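Local structure of NADH kinase POS5, mitochondrial (Saccharomyces cerevisiae, 3AFO) at residues A[5-10]-A[90-95]; A[46-51]-A[82-87]; A[58-63]-A[86-91]; A[11-16]-A[74-79]. The protein phosphorylates NADH and NAD(+), with a twofold preference for NADH, at the expense of ATP, and is a key source of the cellular reductant NADPH. One frame throughout, in Å; residues are numbered along the deposited sequence.

Contact 1. Residues A[5-10]-A[90-95]; sequences SKFVKI and KSPLEN
A CH-pi contact between Phe7 and Pro92 joins the N-terminal strand 8-12 to the loop that runs from helix 79-86 to strand 101-105. Phe7 is the third residue of a type I turn from Ser5 to Val8, just before the strand begins. Pro92 CD sits over one face of the Phe7 ring, 3.8 Å from the ring centroid and 11° off the normal. It is therefore almost directly above the centre. Pro92 CB and CG reach the CD1 side of the same ring, with Pro92 CB 3.8 Å from Phe7 CD1. Toward CD2 the ring meets backbone: Phe7 CD2 lies 3.6 Å from Ser91 N, in an oblique approach. The side chains of Phe7 and Pro92 are aligned alongside each other. Phe7 CG is anti to its carbonyl carbon (chi1 -64°), and this carries the ring out to the 90-95 segment. No hydrogen bond crosses between the segments. The turn itself is held by an ST turn, in which Phe7 N donates to Ser5 OG at 3.2 Å with an angle of 162°. The bond Val8 N to Ser5 O, also 3.2 Å, closes the beta turn. Backbone bonds from Phe7 and Lys9 to His101 place the segment beside strand 101-105. An alanine in place of Phe7 has no ring to offer Pro92 CD, and the loop at 90-92 would probably be less firmly held to the turn. The arrangement is a proline-aromatic CH-pi stack, placed at the surface where a strand of a two-stranded parallel sheet starts.

Contact 2. Residues A[46-51]-A[82-87]; sequences ITKKPW and AEEISQ
The carboxylate of Glu84 is the flat group that carries this contact, and Lys48 meets it at OE1. Lys48 NZ donates to Glu84 OE1 at 3.0 Å in a salt bridge. It comes in on the syn side of that oxygen, 26° out of the carboxylate plane. The second oxygen, Glu84 OE2, accepts from a water at 2.8 Å. That water in turn accepts from Trp51 N at 2.9 Å, so each carboxylate oxygen is tied to the 46-51 segment, one directly and one through water. The indole of Trp51 has Pro50 CB over one face, 3.7 Å above its plane and offset toward the rim. Lys48 and Glu84 reach for each other head-on. Glu84 CG is anti to the backbone N (chi1 -176°), and the chain is extended beyond CG, which takes the carboxylate well away from the helix. The Lys48 chain is extended as far as CE and then bends at its last torsion (chi4 58°), turning NZ to the carboxylate. Next to the amine, Lys48 CE lies 4.3 Å from Ile85 CG2, a looser apolar touch. Arg56 adds a weak, long ion pair at Glu84 OE2; the nearby lysine charge is likely to favour the ionised carboxylate. Lys48 also packs against Thr55 of helix 53-69 and Leu121 of strand 117-122. The side chain of Lys48 is about 14 Å from a bound NADH, so the bridge joins parts of the fold away from the nucleotide. It is a salt bridge from the C-terminal end of parallel strand 43-48 to helix 79-86, within the alpha/beta N-terminal domain of the NAD kinase family.

Contact 3. Residues A[58-63]-A[86-91]; sequences AMVEFI and SQDFKS
Val60, on helix 53-69, reaches across to Asp88 and Phe89 with both of its methyl groups. From CB the side chain divides. Val60 CG2 goes to Asp88, 3.7 Å from Asp88 CB and 3.9 Å from Asp88 OD2. CG1, anti to the backbone N (chi1 173°), goes to Phe89. Val60 CG1 lies over one face of the Phe89 ring, 4.1 Å from its centroid and 13° off the normal, in a CH-pi contact. Its place is offset toward the rim, with Val60 CG1 4.0 Å from Phe89 CE1. One turn further along the helix, Ile63 CG2 approaches the same ring obliquely, 3.8 Å from Phe89 CZ. Ile63 runs roughly perpendicular to Phe89, whereas Val60 and Phe89 pass alongside, head to tail. The Phe89 ring is thus met by two residues of one helix. Phe89 also meets Val8 of strand 8-12 and the ring of His101. The polar end of Asp88 is bound by a salt bridge from OD2 to Arg56 NE, one helical turn before Val60. Replaced by an alanine, Val60 would lack both methyls, and a gap would probably open over the ring face and beside Asp88 CB, leaving Phe89 with less to hold its rotation. No hydrogen bond joins the two segments. Asp88 and Phe89 end a type I turn, Ser86 to Phe89, so the arrangement is an apolar helix-to-turn packing within the alpha/beta N-terminal domain.

Contact 4. Residues A[11-16]-A[74-79]; sequences KPVNNL and NVIVQP
The chain leaves strand 8-12 through a short 3-10 turn at 13-15 and passes near strand 74-76, an edge strand of a five-stranded parallel sheet in the alpha/beta N-terminal domain. Val13 CA and Ile76 CA are the closest pair of CA atoms, 7.0 Å apart; Leu16 CA and Asn74 CA follow at 7.9 Å. No hydrogen bond joins the two segments. The turn is held by its own backbone bonds, from Asn15 N to Pro12 O and from Leu16 N to Val13 O. Its tight winding turns Val13 and Leu16 toward the strand. On the strand, alternation turns Asn74 and Ile76 toward the turn, with Val75 facing away. Ile76 is shared by both turn residues. Val13 stands roughly perpendicular to it, and Val13 CG2 lies 3.9 Å from Ile76 CG1. This methyl is anti to the backbone N, which brings it onto the isoleucine. Leu16 passes alongside Ile76, head to tail, with Leu16 CD1 3.8 Å from Ile76 CG1. Leu16 CD1 is also 3.8 Å from Asn74 CB, so it bridges the two strand residues. Ile111 of helix 108-114 also packs on Ile76. The amide of Asn74 has its polar partner in the next strand, where ND2 bonds to Asn43 OD1. That bond holds the amide while the second leucine methyl rests against it, Leu16 CD2 lying 3.6 Å from Asn74 CG.

Contact 1 is at the surface; contacts 2, 3 and 4 are partly buried. Contacts 1 and 4 both use strand 8-12, one near its start and one past its end. Contacts 1 and 3 share Lys90 and Ser91, and Val8 CG2 packs on Phe89 CD2 at 3.5 Å between them. Contacts 2 and 4 reach neighbouring strands of one parallel sheet, where Ile46 N probably bonds to Ile76 O. Contacts 2 and 3 meet through Ile46, which packs on Phe62 and Ile63. Contact 2 alone crosses with a charged pair. Contacts 1 and 3 rest on aromatic faces, and contact 4 on aliphatic chains beside an amide.

Contact 1. Residues A[5-10]-A[90-95]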
# COMPACT_ATOMS: atom_id res chain seq x y z
N SER A 5 -43.47 -29.14 -21.12
CA SER A 5 -43.96 -30.36 -20.48
C SER A 5 -45.39 -30.17 -19.97
O SER A 5 -45.74 -29.11 -19.45
CB SER A 5 -43.06 -30.75 -19.30
OG SER A 5 -43.42 -32.01 -18.78
N LYS A 6 -46.20 -31.21 -20.11
CA LYS A 6 -47.55 -31.24 -19.55
C LYS A 6 -47.52 -31.36 -18.02
O LYS A 6 -48.56 -31.27 -17.37
CB LYS A 6 -48.36 -32.41 -20.13
CG LYS A 6 -48.23 -32.60 -21.64
CD LYS A 6 -49.31 -31.86 -22.41
CE LYS A 6 -49.40 -32.38 -23.84
NZ LYS A 6 -50.71 -32.05 -24.46
N PHE A 7 -46.33 -31.59 -17.46
CA PHE A 7 -46.14 -31.68 -16.00
C PHE A 7 -45.81 -30.32 -15.37
O PHE A 7 -45.62 -30.20 -14.16
CB PHE A 7 -45.05 -32.70 -15.66
CG PHE A 7 -45.39 -34.12 -16.06
CD1 PHE A 7 -46.72 -34.57 -16.06
CD2 PHE A 7 -44.38 -35.01 -16.41
CE1 PHE A 7 -47.03 -35.89 -16.42
CE2 PHE A 7 -44.68 -36.33 -16.76
CZ PHE A 7 -46.00 -36.77 -16.77
N VAL A 8 -45.72 -29.29 -16.22
CA VAL A 8 -45.45 -27.93 -15.79
C VAL A 8 -46.45 -26.98 -16.43
O VAL A 8 -46.65 -27.01 -17.65
CB VAL A 8 -44.01 -27.47 -16.17
CG1 VAL A 8 -43.83 -25.95 -15.99
CG2 VAL A 8 -42.97 -28.22 -15.35
N LYS A 9 -47.09 -26.15 -15.62
CA LYS A 9 -47.90 -25.04 -16.13
C LYS A 9 -47.26 -23.73 -15.72
O LYS A 9 -46.89 -23.54 -14.56
CB LYS A 9 -49.34 -25.12 -15.60
CG LYS A 9 -50.20 -26.17 -16.28
CD LYS A 9 -51.65 -26.09 -15.82
CE LYS A 9 -52.22 -24.69 -16.02
NZ LYS A 9 -53.54 -24.55 -15.33
N ILE A 10 -47.13 -22.83 -16.69
CA ILE A 10 -46.58 -21.49 -16.44
C ILE A 10 -47.76 -20.52 -16.29
O ILE A 10 -48.53 -20.35 -17.24
CB ILE A 10 -45.64 -21.04 -17.58
CG1 ILE A 10 -44.44 -21.99 -17.70
CG2 ILE A 10 -45.16 -19.60 -17.35
CD1 ILE A 10 -43.60 -21.80 -18.97
N LYS A 90 -39.84 -34.00 -14.68
CA LYS A 90 -40.10 -35.28 -15.32
C LYS A 90 -41.25 -36.05 -14.69
O LYS A 90 -41.47 -37.22 -15.02
CB LYS A 90 -38.82 -36.12 -15.30
CG LYS A 90 -37.65 -35.49 -16.05
CD LYS A 90 -37.92 -35.42 -17.55
CE LYS A 90 -36.75 -34.78 -18.29
NZ LYS A 90 -36.98 -34.84 -19.75
N SER A 91 -41.97 -35.39 -13.79
CA SER A 91 -43.14 -35.97 -13.14
C SER A 91 -44.01 -34.85 -12.57
O SER A 91 -43.51 -33.77 -12.27
CB SER A 91 -42.73 -36.94 -12.02
OG SER A 91 -41.85 -36.30 -11.11
N PRO A 92 -45.32 -35.10 -12.41
CA PRO A 92 -46.18 -34.10 -11.78
C PRO A 92 -46.15 -34.29 -10.27
O PRO A 92 -45.43 -35.17 -9.79
CB PRO A 92 -47.56 -34.47 -12.32
CG PRO A 92 -47.51 -35.96 -12.37
CD PRO A 92 -46.09 -36.31 -12.78
N LEU A 93 -46.90 -33.50 -9.52
CA LEU A 93 -46.92 -33.63 -8.07
C LEU A 93 -47.67 -34.89 -7.63
O LEU A 93 -48.75 -35.19 -8.15
CB LEU A 93 -47.55 -32.40 -7.41
CG LEU A 93 -46.72 -31.11 -7.46
CD1 LEU A 93 -47.47 -29.96 -6.82
CD2 LEU A 93 -45.39 -31.35 -6.76
N GLU A 94 -47.07 -35.62 -6.69
CA GLU A 94 -47.72 -36.77 -6.04
C GLU A 94 -48.24 -37.76 -7.07
O GLU A 94 -49.31 -38.35 -6.89
CB GLU A 94 -48.86 -36.31 -5.13
CG GLU A 94 -48.43 -35.48 -3.93
CD GLU A 94 -48.29 -36.31 -2.66
OE1 GLU A 94 -47.31 -36.08 -1.92
OE2 GLU A 94 -49.15 -37.18 -2.41
N ASN A 95 -47.51 -37.89 -8.17
CA ASN A 95 -47.86 -38.79 -9.26
C ASN A 95 -49.24 -38.53 -9.91
O ASN A 95 -49.77 -39.37 -10.63
CB ASN A 95 -47.72 -40.24 -8.78
CG ASN A 95 -47.68 -41.23 -9.92
OD1 ASN A 95 -47.06 -40.97 -10.95
ND2 ASN A 95 -48.34 -42.36 -9.74

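Contact 2. Residues A[46-51]-A[82-87]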
# COMPACT_ATOMS: atom_id res chain seq x y z
N ILE A 46 -37.09 -17.17 -7.19
CA ILE A 46 -35.82 -17.87 -7.31
C ILE A 46 -35.09 -17.45 -8.56
O ILE A 46 -35.65 -17.47 -9.67
CB ILE A 46 -36.00 -19.42 -7.32
CG1 ILE A 46 -36.94 -19.87 -6.20
CG2 ILE A 46 -34.64 -20.13 -7.18
CD1 ILE A 46 -37.48 -21.26 -6.39
N THR A 47 -33.83 -17.04 -8.39
CA THR A 47 -32.97 -16.66 -9.50
C THR A 47 -31.73 -17.54 -9.50
O THR A 47 -31.33 -18.05 -8.45
CB THR A 47 -32.54 -15.18 -9.42
OG1 THR A 47 -31.63 -15.01 -8.33
CG2 THR A 47 -33.74 -14.30 -9.20
N LYS A 48 -31.11 -17.70 -10.66
CA LYS A 48 -29.90 -18.52 -10.77
C LYS A 48 -28.89 -17.89 -11.70
O LYS A 48 -29.23 -17.09 -12.56
CB LYS A 48 -30.24 -19.94 -11.23
CG LYS A 48 -30.79 -20.03 -12.65
CD LYS A 48 -31.02 -21.49 -13.05
CE LYS A 48 -31.72 -21.60 -14.41
NZ LYS A 48 -30.96 -20.93 -15.53
N LYS A 49 -27.63 -18.27 -11.52
CA LYS A 49 -26.60 -17.86 -12.46
C LYS A 49 -26.91 -18.53 -13.80
O LYS A 49 -27.08 -19.76 -13.86
CB LYS A 49 -25.22 -18.25 -11.94
CG LYS A 49 -24.09 -17.72 -12.83
CD LYS A 49 -22.74 -18.09 -12.26
CE LYS A 49 -21.66 -17.88 -13.30
NZ LYS A 49 -20.50 -18.74 -12.94
N PRO A 50 -27.02 -17.73 -14.87
CA PRO A 50 -27.43 -18.27 -16.16
C PRO A 50 -26.34 -19.14 -16.80
O PRO A 50 -25.17 -19.04 -16.44
CB PRO A 50 -27.68 -17.01 -17.00
CG PRO A 50 -26.84 -15.96 -16.38
CD PRO A 50 -26.81 -16.27 -14.91
N TRP A 51 -26.77 -20.01 -17.71
CA TRP A 51 -25.88 -20.87 -18.51
C TRP A 51 -24.88 -21.69 -17.69
O TRP A 51 -23.75 -21.91 -18.12
CB TRP A 51 -25.15 -20.04 -19.58
CG TRP A 51 -26.09 -19.33 -20.49
CD1 TRP A 51 -27.00 -19.91 -21.34
CD2 TRP A 51 -26.23 -17.91 -20.66
NE1 TRP A 51 -27.70 -18.94 -22.02
CE2 TRP A 51 -27.25 -17.71 -21.63
CE3 TRP A 51 -25.60 -16.80 -20.09
CZ2 TRP A 51 -27.64 -16.43 -22.04
CZ3 TRP A 51 -26.00 -15.52 -20.50
CH2 TRP A 51 -27.01 -15.35 -21.47
N ALA A 82 -38.52 -19.82 -16.73
CA ALA A 82 -39.73 -20.66 -16.72
C ALA A 82 -39.77 -21.56 -17.96
O ALA A 82 -39.94 -22.78 -17.84
CB ALA A 82 -40.99 -19.79 -16.65
N GLU A 83 -39.61 -20.95 -19.13
CA GLU A 83 -39.55 -21.67 -20.40
C GLU A 83 -38.35 -22.63 -20.45
O GLU A 83 -38.48 -23.77 -20.90
CB GLU A 83 -39.48 -20.69 -21.57
CG GLU A 83 -40.85 -20.28 -22.14
CD GLU A 83 -40.72 -19.50 -23.45
OE1 GLU A 83 -39.88 -18.58 -23.52
OE2 GLU A 83 -41.45 -19.80 -24.42
N GLU A 84 -37.20 -22.15 -19.99
CA GLU A 84 -35.97 -22.94 -19.98
C GLU A 84 -36.12 -24.23 -19.16
O GLU A 84 -35.77 -25.30 -19.64
CB GLU A 84 -34.79 -22.13 -19.44
CG GLU A 84 -33.45 -22.85 -19.50
CD GLU A 84 -32.37 -22.17 -18.68
OE1 GLU A 84 -32.69 -21.23 -17.92
OE2 GLU A 84 -31.19 -22.58 -18.80
N ILE A 85 -36.65 -24.11 -17.95
CA ILE A 85 -36.68 -25.24 -17.02
C ILE A 85 -37.93 -26.12 -17.11
O ILE A 85 -37.97 -27.18 -16.49
CB ILE A 85 -36.44 -24.79 -15.55
CG1 ILE A 85 -37.63 -23.96 -15.02
CG2 ILE A 85 -35.11 -24.03 -15.42
CD1 ILE A 85 -37.61 -23.71 -13.54
N SER A 86 -38.94 -25.68 -17.86
CA SER A 86 -40.21 -26.41 -17.95
C SER A 86 -40.02 -27.87 -18.40
O SER A 86 -40.64 -28.78 -17.84
CB SER A 86 -41.26 -25.67 -18.78
OG SER A 86 -40.78 -25.33 -20.07
N GLN A 87 -39.17 -28.09 -19.41
CA GLN A 87 -38.88 -29.47 -19.86
C GLN A 87 -38.11 -30.31 -18.84
O GLN A 87 -38.03 -31.53 -18.99
CB GLN A 87 -38.15 -29.50 -21.22
CG GLN A 87 -38.96 -28.99 -22.40
CD GLN A 87 -38.93 -29.91 -23.63
OE1 GLN A 87 -37.91 -30.56 -23.91
NE2 GLN A 87 -40.04 -29.98 -24.35
O HOH W 1 -29.60 -20.35 -18.34

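Contact 3. Residues A[58-63]-A[86-91]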
# COMPACT_ATOMS: atom_id res chain seq x y z
N ALA A 58 -29.99 -27.26 -9.63
CA ALA A 58 -30.34 -26.87 -8.27
C ALA A 58 -31.71 -26.21 -8.20
O ALA A 58 -32.47 -26.46 -7.27
CB ALA A 58 -29.28 -25.94 -7.69
N MET A 59 -32.02 -25.37 -9.19
CA MET A 59 -33.32 -24.70 -9.24
C MET A 59 -34.47 -25.72 -9.33
O MET A 59 -35.44 -25.65 -8.57
CB MET A 59 -33.39 -23.73 -10.41
CG MET A 59 -34.71 -22.98 -10.50
SD MET A 59 -34.74 -21.84 -11.87
CE MET A 59 -34.20 -20.37 -10.99
N VAL A 60 -34.34 -26.67 -10.25
CA VAL A 60 -35.34 -27.73 -10.41
C VAL A 60 -35.49 -28.54 -9.12
O VAL A 60 -36.61 -28.81 -8.67
CB VAL A 60 -35.01 -28.62 -11.63
CG1 VAL A 60 -35.95 -29.82 -11.73
CG2 VAL A 60 -35.09 -27.79 -12.90
N GLU A 61 -34.36 -28.89 -8.51
CA GLU A 61 -34.35 -29.65 -7.26
C GLU A 61 -34.95 -28.86 -6.10
O GLU A 61 -35.66 -29.42 -5.24
CB GLU A 61 -32.92 -30.10 -6.95
CG GLU A 61 -32.77 -31.03 -5.76
CD GLU A 61 -31.30 -31.37 -5.45
OE1 GLU A 61 -30.44 -31.23 -6.35
OE2 GLU A 61 -31.02 -31.78 -4.31
N PHE A 62 -34.69 -27.55 -6.06
CA PHE A 62 -35.22 -26.73 -4.99
C PHE A 62 -36.74 -26.57 -5.11
O PHE A 62 -37.47 -26.73 -4.14
CB PHE A 62 -34.53 -25.36 -4.95
CG PHE A 62 -34.90 -24.54 -3.77
CD1 PHE A 62 -34.62 -24.98 -2.48
CD2 PHE A 62 -35.52 -23.31 -3.93
CE1 PHE A 62 -34.96 -24.21 -1.35
CE2 PHE A 62 -35.86 -22.53 -2.82
CZ PHE A 62 -35.58 -22.99 -1.53
N ILE A 63 -37.20 -26.27 -6.32
CA ILE A 63 -38.62 -26.09 -6.63
C ILE A 63 -39.42 -27.38 -6.39
O ILE A 63 -40.54 -27.33 -5.87
CB ILE A 63 -38.80 -25.62 -8.09
CG1 ILE A 63 -38.23 -24.21 -8.26
CG2 ILE A 63 -40.28 -25.67 -8.51
CD1 ILE A 63 -38.13 -23.72 -9.69
N SER A 86 -38.94 -25.68 -17.86
CA SER A 86 -40.21 -26.41 -17.95
C SER A 86 -40.02 -27.87 -18.40
O SER A 86 -40.64 -28.78 -17.84
CB SER A 86 -41.26 -25.67 -18.78
OG SER A 86 -40.78 -25.33 -20.07
N GLN A 87 -39.17 -28.09 -19.41
CA GLN A 87 -38.88 -29.47 -19.86
C GLN A 87 -38.11 -30.31 -18.84
O GLN A 87 -38.03 -31.53 -18.99
CB GLN A 87 -38.15 -29.50 -21.22
CG GLN A 87 -38.96 -28.99 -22.40
CD GLN A 87 -38.93 -29.91 -23.63
OE1 GLN A 87 -37.91 -30.56 -23.91
NE2 GLN A 87 -40.04 -29.98 -24.35
N ASP A 88 -37.56 -29.68 -17.80
CA ASP A 88 -36.73 -30.40 -16.81
C ASP A 88 -37.49 -31.18 -15.74
O ASP A 88 -36.91 -32.02 -15.04
CB ASP A 88 -35.71 -29.48 -16.11
CG ASP A 88 -34.71 -28.85 -17.06
OD1 ASP A 88 -34.73 -29.17 -18.28
OD2 ASP A 88 -33.92 -28.00 -16.59
N PHE A 89 -38.78 -30.88 -15.57
CA PHE A 89 -39.59 -31.60 -14.59
C PHE A 89 -40.15 -32.84 -15.26
O PHE A 89 -40.84 -32.75 -16.28
CB PHE A 89 -40.70 -30.72 -14.03
CG PHE A 89 -40.21 -29.56 -13.22
CD1 PHE A 89 -40.17 -29.63 -11.83
CD2 PHE A 89 -39.77 -28.39 -13.84
CE1 PHE A 89 -39.71 -28.55 -11.07
CE2 PHE A 89 -39.31 -27.30 -13.09
CZ PHE A 89 -39.29 -27.39 -11.71
N LYS A 90 -39.84 -34.00 -14.68
CA LYS A 90 -40.10 -35.28 -15.32
C LYS A 90 -41.25 -36.05 -14.69
O LYS A 90 -41.47 -37.22 -15.02
CB LYS A 90 -38.82 -36.12 -15.30
CG LYS A 90 -37.65 -35.49 -16.05
CD LYS A 90 -37.92 -35.42 -17.55
CE LYS A 90 -36.75 -34.78 -18.29
NZ LYS A 90 -36.98 -34.84 -19.75
N SER A 91 -41.97 -35.39 -13.79
CA SER A 91 -43.14 -35.97 -13.14
C SER A 91 -44.01 -34.85 -12.57
O SER A 91 -43.51 -33.77 -12.27
CB SER A 91 -42.73 -36.94 -12.02
OG SER A 91 -41.85 -36.30 -11.11

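Contact 4. Residues A[11-16]-A[74-79]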
# COMPACT_ATOMS: atom_id res chain seq x y z
N LYS A 11 -47.88 -19.89 -15.12
CA LYS A 11 -49.00 -18.99 -14.79
C LYS A 11 -48.55 -17.54 -14.52
O LYS A 11 -47.44 -17.32 -14.02
CB LYS A 11 -49.77 -19.52 -13.58
CG LYS A 11 -50.63 -20.74 -13.87
CD LYS A 11 -51.51 -21.09 -12.70
CE LYS A 11 -52.19 -22.43 -12.90
NZ LYS A 11 -53.08 -22.77 -11.74
N PRO A 12 -49.42 -16.55 -14.85
CA PRO A 12 -49.10 -15.14 -14.56
C PRO A 12 -48.86 -14.92 -13.08
O PRO A 12 -49.66 -15.35 -12.25
CB PRO A 12 -50.38 -14.40 -15.00
CG PRO A 12 -50.98 -15.31 -16.04
CD PRO A 12 -50.72 -16.69 -15.53
N VAL A 13 -47.75 -14.25 -12.74
CA VAL A 13 -47.44 -13.97 -11.34
C VAL A 13 -48.46 -13.02 -10.69
O VAL A 13 -48.63 -13.02 -9.47
CB VAL A 13 -45.97 -13.50 -11.14
CG1 VAL A 13 -45.73 -12.14 -11.77
CG2 VAL A 13 -45.60 -13.51 -9.67
N ASN A 14 -49.15 -12.22 -11.50
CA ASN A 14 -50.22 -11.37 -10.96
C ASN A 14 -51.38 -12.16 -10.36
O ASN A 14 -52.27 -11.58 -9.75
CB ASN A 14 -50.72 -10.35 -11.99
CG ASN A 14 -51.43 -10.99 -13.16
OD1 ASN A 14 -52.12 -11.99 -13.01
ND2 ASN A 14 -51.27 -10.40 -14.34
N ASN A 15 -51.39 -13.48 -10.54
CA ASN A 15 -52.34 -14.36 -9.85
C ASN A 15 -52.05 -14.47 -8.36
O ASN A 15 -52.89 -14.96 -7.60
CB ASN A 15 -52.35 -15.77 -10.45
CG ASN A 15 -52.91 -15.82 -11.86
OD1 ASN A 15 -53.36 -14.80 -12.41
ND2 ASN A 15 -52.88 -17.00 -12.46
N LEU A 16 -50.86 -14.03 -7.95
CA LEU A 16 -50.44 -14.10 -6.55
C LEU A 16 -50.72 -12.80 -5.80
O LEU A 16 -50.84 -11.73 -6.41
CB LEU A 16 -48.95 -14.45 -6.44
CG LEU A 16 -48.46 -15.73 -7.14
CD1 LEU A 16 -46.96 -15.93 -6.92
CD2 LEU A 16 -49.26 -16.96 -6.69
N ASN A 74 -45.66 -20.55 -3.29
CA ASN A 74 -45.75 -20.24 -4.70
C ASN A 74 -44.40 -19.84 -5.26
O ASN A 74 -43.76 -18.92 -4.74
CB ASN A 74 -46.77 -19.12 -4.93
CG ASN A 74 -48.12 -19.43 -4.27
OD1 ASN A 74 -48.71 -20.48 -4.53
ND2 ASN A 74 -48.57 -18.54 -3.39
N VAL A 75 -43.99 -20.52 -6.33
CA VAL A 75 -42.68 -20.33 -6.96
C VAL A 75 -42.74 -19.33 -8.11
O VAL A 75 -43.50 -19.49 -9.07
CB VAL A 75 -42.10 -21.68 -7.49
CG1 VAL A 75 -40.92 -21.46 -8.44
CG2 VAL A 75 -41.71 -22.60 -6.34
N ILE A 76 -41.92 -18.29 -8.00
CA ILE A 76 -41.78 -17.29 -9.03
C ILE A 76 -40.38 -17.38 -9.64
O ILE A 76 -39.39 -17.45 -8.91
CB ILE A 76 -41.96 -15.86 -8.46
CG1 ILE A 76 -43.24 -15.77 -7.60
CG2 ILE A 76 -41.97 -14.86 -9.59
CD1 ILE A 76 -43.30 -14.52 -6.67
N VAL A 77 -40.30 -17.37 -10.97
CA VAL A 77 -39.01 -17.31 -11.69
C VAL A 77 -39.18 -16.34 -12.85
O VAL A 77 -40.30 -15.96 -13.17
CB VAL A 77 -38.51 -18.71 -12.21
CG1 VAL A 77 -38.32 -19.67 -11.07
CG2 VAL A 77 -39.47 -19.30 -13.25
N GLN A 78 -38.05 -15.96 -13.45
CA GLN A 78 -38.02 -15.15 -14.68
C GLN A 78 -38.74 -15.85 -15.84
O GLN A 78 -38.79 -17.08 -15.87
CB GLN A 78 -36.56 -14.88 -15.07
CG GLN A 78 -35.83 -13.96 -14.12
CD GLN A 78 -36.40 -12.56 -14.15
OE1 GLN A 78 -36.11 -11.78 -15.06
NE2 GLN A 78 -37.21 -12.24 -13.17
N PRO A 79 -39.31 -15.07 -16.78
CA PRO A 79 -40.01 -15.64 -17.94
C PRO A 79 -39.18 -16.59 -18.81
O PRO A 79 -39.66 -17.67 -19.18
CB PRO A 79 -40.43 -14.40 -18.74
CG PRO A 79 -40.53 -13.32 -17.73
CD PRO A 79 -39.42 -13.60 -16.76